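Local coordinates for protein EcmrR transcriptional regulator (Escherichia coli, PDB 6WL5) that probably activates transcription as a multidrug-sensing MerR-family regulator, with a C-terminal GyrI-like domain that binds cetyl-trimethyl-ammonium, at residues N123-T128 with F154-V159; A6-I11 with A94-T99. All blocks are in the same frame, centred on the assembly; numbering follows the deposited sequence. Where two conformers were deposited one is given.

Contact 1: N123-T128 with F154-V159; sequences NGYLLT and FPVEKV. With EDO (1,2-ethanediol), chain K.
The Tyr125 ring carries Lys158 CD over one face, 3.8 Å from the ring centroid and offset toward the rim, a CH-pi contact. Val156 CG2 comes up obliquely to 3.7 Å from Tyr125 CD2, and the ring of Trp119 in helix 109-123 also meets the tyrosine. The Phe154 ring is approached obliquely by Leu127 CD1. All this decorates a short antiparallel ladder of the GyrI-like small-molecule binding domain: the chain leaves helix 109-123 through a Schellman motif at Gly124, and strand 125-127 then pairs with the C-terminal end of strand 149-158. The Lys158 chain crosses the tyrosine at about a right angle; its bend at chi2 (70°) carries NZ past the ring to Asn123 O, a 2.8 Å hydrogen bond. An alanine in place of this tyrosine is likely to cost the Lys158 methylenes their aromatic support and Val156 CG2 a neighbour, leaving the middle of the lysine chain less confined. Leu126 and Glu157 form the hydrogen-bonded pair, Leu126 N giving to Glu157 O at 2.9 Å. Leu127, whose CD1 also touches Pro155 CD, lines a cetyl-trimethyl-ammonium pocket. On the edge of strand 149-158 turned from strand 125-127, an ethanediol, probably from the crystallisation liquor, accepts from Lys158 N and donates to Val156 O. The ladder finishes where Thr128 N reaches Pro155 O at 2.9 Å, from 36° above the carbonyl plane.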
loop_
_atom_site.group_PDB
_atom_site.type_symbol
_atom_site.label_atom_id
_atom_site.label_comp_id
_atom_site.label_asym_id
_atom_site.label_seq_id
_atom_site.Cartn_x
_atom_site.Cartn_y
_atom_site.Cartn_z
ATOM N N ASN A 123 -12.936 2.744 -18.807
ATOM C CA ASN A 123 -13.708 1.522 -18.682
ATOM C C ASN A 123 -14.964 1.686 -17.845
ATOM O O ASN A 123 -15.625 0.691 -17.551
ATOM C CB ASN A 123 -12.807 0.417 -18.142
ATOM C CG ASN A 123 -11.822 -0.040 -19.163
ATOM O OD1 ASN A 123 -12.134 -0.871 -20.014
ATOM N ND2 ASN A 123 -10.618 0.507 -19.109
ATOM N N GLY A 124 -15.332 2.907 -17.492
ATOM C CA GLY A 124 -16.620 3.126 -16.857
ATOM C C GLY A 124 -16.635 2.736 -15.397
ATOM O O GLY A 124 -17.639 2.158 -14.913
ATOM N N TYR A 125 -15.547 3.015 -14.685
ATOM C CA TYR A 125 -15.482 2.806 -13.248
ATOM C C TYR A 125 -15.344 4.139 -12.526
ATOM O O TYR A 125 -15.142 5.188 -13.130
ATOM C CB TYR A 125 -14.341 1.855 -12.874
ATOM C CG TYR A 125 -14.678 0.397 -13.147
ATOM C CD1 TYR A 125 -14.635 -0.122 -14.443
ATOM C CD2 TYR A 125 -15.080 -0.448 -12.119
ATOM C CE1 TYR A 125 -14.928 -1.454 -14.688
ATOM C CE2 TYR A 125 -15.382 -1.786 -12.357
ATOM C CZ TYR A 125 -15.303 -2.284 -13.637
ATOM O OH TYR A 125 -15.612 -3.615 -13.872
ATOM N N LEU A 126 -15.460 4.061 -11.200
ATOM C CA LEU A 126 -15.287 5.184 -10.290
ATOM C C LEU A 126 -14.345 4.756 -9.174
ATOM O O LEU A 126 -14.532 3.677 -8.599
ATOM C CB LEU A 126 -16.656 5.563 -9.705
ATOM C CG LEU A 126 -16.685 6.623 -8.594
ATOM C CD1 LEU A 126 -16.210 7.986 -9.062
ATOM C CD2 LEU A 126 -18.091 6.747 -8.016
ATOM N N LEU A 127 -13.332 5.594 -8.872
ATOM C CA LEU A 127 -12.468 5.369 -7.703
ATOM C C LEU A 127 -13.247 5.701 -6.429
ATOM O O LEU A 127 -13.746 6.824 -6.274
ATOM C CB LEU A 127 -11.213 6.246 -7.792
ATOM C CG LEU A 127 -10.189 6.186 -6.655
ATOM C CD1 LEU A 127 -9.472 4.851 -6.563
ATOM C CD2 LEU A 127 -9.164 7.296 -6.868
ATOM N N THR A 128 -13.385 4.729 -5.522
ATOM C CA THR A 128 -14.264 4.884 -4.375
ATOM C C THR A 128 -13.601 4.772 -3.002
ATOM O O THR A 128 -14.318 4.862 -1.987
ATOM C CB THR A 128 -15.392 3.836 -4.462
ATOM O OG1 THR A 128 -14.823 2.531 -4.564
ATOM C CG2 THR A 128 -16.301 4.060 -5.697
ATOM N N PHE A 154 -6.452 0.274 -7.045
ATOM C CA PHE A 154 -7.476 1.316 -6.970
ATOM C C PHE A 154 -8.817 0.707 -6.576
ATOM O O PHE A 154 -9.387 -0.083 -7.362
ATOM C CB PHE A 154 -7.617 2.000 -8.335
ATOM C CG PHE A 154 -6.658 3.145 -8.584
ATOM C CD1 PHE A 154 -5.412 3.221 -7.973
ATOM C CD2 PHE A 154 -7.017 4.157 -9.438
ATOM C CE1 PHE A 154 -4.553 4.273 -8.232
ATOM C CE2 PHE A 154 -6.169 5.222 -9.678
ATOM C CZ PHE A 154 -4.934 5.279 -9.071
ATOM N N PRO A 155 -9.359 1.027 -5.401
ATOM C CA PRO A 155 -10.718 0.565 -5.056
ATOM C C PRO A 155 -11.729 1.197 -5.994
ATOM O O PRO A 155 -11.766 2.415 -6.141
ATOM C CB PRO A 155 -10.901 1.047 -3.608
ATOM C CG PRO A 155 -9.489 1.352 -3.109
ATOM C CD PRO A 155 -8.779 1.865 -4.340
ATOM N N VAL A 156 -12.542 0.367 -6.647
ATOM C CA VAL A 156 -13.474 0.876 -7.646
ATOM C C VAL A 156 -14.856 0.242 -7.568
ATOM O O VAL A 156 -15.061 -0.816 -6.973
ATOM C CB VAL A 156 -12.930 0.703 -9.092
ATOM C CG1 VAL A 156 -11.678 1.521 -9.319
ATOM C CG2 VAL A 156 -12.636 -0.752 -9.390
ATOM N N GLU A 157 -15.805 0.932 -8.211
ATOM C CA GLU A 157 -17.156 0.456 -8.467
ATOM C C GLU A 157 -17.524 0.807 -9.902
ATOM O O GLU A 157 -17.138 1.861 -10.414
ATOM C CB GLU A 157 -18.100 1.082 -7.428
ATOM C CG GLU A 157 -17.705 0.640 -6.015
ATOM C CD GLU A 157 -18.562 1.184 -4.905
ATOM O OE1 GLU A 157 -19.349 2.113 -5.147
ATOM O OE2 GLU A 157 -18.425 0.665 -3.772
ATOM N N LYS A 158 -18.242 -0.102 -10.560
ATOM C CA LYS A 158 -18.667 0.130 -11.925
ATOM C C LYS A 158 -19.736 1.206 -11.954
ATOM O O LYS A 158 -20.644 1.230 -11.115
ATOM C CB LYS A 158 -19.235 -1.191 -12.463
ATOM C CG LYS A 158 -19.693 -1.179 -13.903
ATOM C CD LYS A 158 -18.523 -1.069 -14.892
ATOM C CE LYS A 158 -19.057 -0.779 -16.307
ATOM N NZ LYS A 158 -17.960 -0.914 -17.334
ATOM N N VAL A 159 -19.636 2.101 -12.920
ATOM C CA VAL A 159 -20.621 3.143 -13.016
ATOM C C VAL A 159 -21.827 2.599 -13.746
ATOM O O VAL A 159 -22.916 2.902 -13.326
ATOM C CB VAL A 159 -20.108 4.397 -13.660
ATOM C CG1 VAL A 159 -21.286 5.371 -13.895
ATOM C CG2 VAL A 159 -19.085 5.020 -12.759
ATOM O OXT VAL A 159 -21.735 1.864 -14.733
HETATM C C1 EDO K . -18.222 -3.599 -8.704
HETATM O O1 EDO K . -18.886 -2.436 -9.225
HETATM C C2 EDO K . -16.976 -3.216 -7.913
HETATM O O2 EDO K . -17.296 -2.602 -6.654
#

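Contact 2: A6-I11 with A94-T99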
loop_
_atom_site.group_PDB
_atom_site.type_symbol
_atom_site.label_atom_id
_atom_site.label_comp_id
_atom_site.label_asym_id
_atom_site.label_seq_id
_atom_site.Cartn_x
_atom_site.Cartn_y
_atom_site.Cartn_z
ATOM N N ALA A 6 -3.827 -4.067 -16.560
ATOM C CA ALA A 6 -4.859 -4.032 -15.540
ATOM C C ALA A 6 -5.427 -5.420 -15.256
ATOM O O ALA A 6 -5.685 -6.196 -16.170
ATOM C CB ALA A 6 -6.018 -3.172 -16.037
ATOM N N ALA A 7 -5.674 -5.704 -13.974
ATOM C CA ALA A 7 -6.427 -6.871 -13.526
ATOM C C ALA A 7 -7.482 -6.395 -12.545
ATOM O O ALA A 7 -7.345 -5.336 -11.956
ATOM C CB ALA A 7 -5.532 -7.867 -12.812
ATOM N N LEU A 8 -8.591 -7.107 -12.449
ATOM C CA LEU A 8 -9.655 -6.764 -11.530
ATOM C C LEU A 8 -9.735 -7.873 -10.498
ATOM O O LEU A 8 -9.706 -9.052 -10.861
ATOM C CB LEU A 8 -10.937 -6.705 -12.353
ATOM C CG LEU A 8 -12.104 -5.989 -11.748
ATOM C CD1 LEU A 8 -11.810 -4.507 -11.406
ATOM C CD2 LEU A 8 -13.319 -6.039 -12.698
ATOM N N LYS A 9 -9.761 -7.490 -9.216
ATOM C CA LYS A 9 -9.734 -8.498 -8.162
ATOM C C LYS A 9 -10.565 -8.074 -6.963
ATOM O O LYS A 9 -10.854 -6.894 -6.767
ATOM C CB LYS A 9 -8.299 -8.802 -7.737
ATOM C CG LYS A 9 -7.518 -7.634 -7.194
ATOM C CD LYS A 9 -6.099 -8.087 -6.759
ATOM C CE LYS A 9 -5.255 -8.583 -7.920
ATOM N NZ LYS A 9 -3.841 -8.860 -7.433
ATOM N N GLU A 10 -10.992 -9.054 -6.183
ATOM C CA GLU A 10 -11.609 -8.811 -4.887
ATOM C C GLU A 10 -10.549 -9.050 -3.821
ATOM O O GLU A 10 -9.946 -10.139 -3.776
ATOM C CB GLU A 10 -12.814 -9.725 -4.646
ATOM C CG GLU A 10 -13.821 -9.705 -5.756
ATOM C CD GLU A 10 -14.765 -8.524 -5.725
ATOM O OE1 GLU A 10 -14.663 -7.713 -4.783
ATOM O OE2 GLU A 10 -15.626 -8.427 -6.647
ATOM N N ILE A 11 -10.324 -8.046 -2.981
ATOM C CA ILE A 11 -9.334 -8.105 -1.910
ATOM C C ILE A 11 -10.093 -8.219 -0.593
ATOM O O ILE A 11 -10.862 -7.312 -0.250
ATOM C CB ILE A 11 -8.403 -6.886 -1.915
ATOM C CG1 ILE A 11 -7.673 -6.778 -3.252
ATOM C CG2 ILE A 11 -7.375 -7.011 -0.769
ATOM C CD1 ILE A 11 -6.888 -5.472 -3.444
ATOM N N ALA A 94 -12.693 -5.041 2.958
ATOM C CA ALA A 94 -12.668 -5.641 1.630
ATOM C C ALA A 94 -13.027 -4.617 0.563
ATOM O O ALA A 94 -13.868 -3.733 0.770
ATOM C CB ALA A 94 -13.703 -6.769 1.554
ATOM N N ILE A 95 -12.417 -4.771 -0.616
ATOM C CA ILE A 95 -12.663 -3.880 -1.744
ATOM C C ILE A 95 -12.626 -4.690 -3.028
ATOM O O ILE A 95 -12.091 -5.800 -3.085
ATOM C CB ILE A 95 -11.623 -2.745 -1.891
ATOM C CG1 ILE A 95 -10.187 -3.325 -1.999
ATOM C CG2 ILE A 95 -11.760 -1.760 -0.760
ATOM C CD1 ILE A 95 -9.160 -2.270 -2.303
ATOM N N THR A 96 -13.224 -4.124 -4.066
ATOM C CA THR A 96 -12.996 -4.562 -5.424
ATOM C C THR A 96 -11.991 -3.576 -5.998
ATOM O O THR A 96 -12.185 -2.364 -5.895
ATOM C CB THR A 96 -14.270 -4.543 -6.248
ATOM O OG1 THR A 96 -15.263 -5.403 -5.671
ATOM C CG2 THR A 96 -13.986 -5.013 -7.670
ATOM N N ALA A 97 -10.905 -4.079 -6.574
ATOM C CA ALA A 97 -9.847 -3.192 -7.035
ATOM C C ALA A 97 -9.457 -3.505 -8.463
ATOM O O ALA A 97 -9.372 -4.685 -8.850
ATOM C CB ALA A 97 -8.591 -3.329 -6.157
ATOM N N VAL A 98 -9.141 -2.449 -9.216
ATOM C CA VAL A 98 -8.345 -2.597 -10.422
ATOM C C VAL A 98 -6.886 -2.361 -10.064
ATOM O O VAL A 98 -6.554 -1.427 -9.310
ATOM C CB VAL A 98 -8.855 -1.693 -11.553
ATOM C CG1 VAL A 98 -8.774 -0.197 -11.234
ATOM C CG2 VAL A 98 -8.167 -2.034 -12.872
ATOM N N THR A 99 -6.027 -3.268 -10.526
ATOM C CA THR A 99 -4.631 -3.308 -10.116
ATOM C C THR A 99 -3.689 -3.367 -11.310
ATOM O O THR A 99 -4.034 -3.895 -12.371
ATOM C CB THR A 99 -4.382 -4.527 -9.198
ATOM O OG1 THR A 99 -4.444 -5.755 -9.945
ATOM C CG2 THR A 99 -5.382 -4.594 -8.060
HETATM O O HOH W 1 -13.968 -7.744 -2.137
#
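A regular antiparallel ladder joins the beginning of strand 7-23 to the middle of strand 88-103 in the sheet of the GyrI-like domain. Ala7 with Thr99, Lys9 with Ala97 and Ile11 with Ile95 are hydrogen-bonded pairs, each closed by two backbone bonds; Ala97 N to Lys9 O, at 2.8 Å, is nearly straight. Leu8 with Val98 and Glu10 with Thr96 are the non-hydrogen-bonded pairs between them, on the other face. There Thr96 OG1 gives a short hydrogen bond of 2.5 Å to Glu10 OE1, meeting it on the syn side but 32° out of the carboxylate plane. A bend at chi2 (-80°) folds the glutamate back across the ladder to reach it. One water donates both to Glu10 OE1 (2.7 Å) and to Ile95 O, so this carboxylate oxygen receives two donors and is tied to the neighbouring backbone as well. On the same face Leu8 CD1 lies 3.5 Å from Ala97 O. Across the sheet Ile11 and Ile95 run side by side, Ile11 CB 4.0 Å from Ile95 CG1, while Ile11 CD1 reaches on to Ala97 CB at 3.9 Å. Lys9 crosses Thr99 at about a right angle, its CG and CD both packed on the methyl Thr99 CG2, and its NZ forms a salt bridge with Glu151. Arg132 of strand 132-137 touches both isoleucines, Gln153 of strand 149-158 packs on Ile11 and Thr99, and on the opposite face helix 109-123 covers Val98 with Leu116, Trp119 and Val120.

From the N terminus, strand 7-23 opens contact 2, which closes 82 intervening residues later on strand 88-103. The chain then runs through helix 109-123 into contact 1, which closes a 25-residue loop containing strand 132-137 and the start of strand 149-158. The two closures follow in series, neither enclosing nor crossing the other. They share one sheet, in which 88-103 and 149-158 are neighbours: Phe154 N lies 2.8 Å from Val98 O and Val156 N 2.9 Å from Thr96 O, both probable hydrogen bonds. Tyr125 OH also packs on Leu8 CD2. The order 7-23, 88-103, 149-158, 125-127 thus ties the N-terminal strand to the C-terminal one beside helix 109-123.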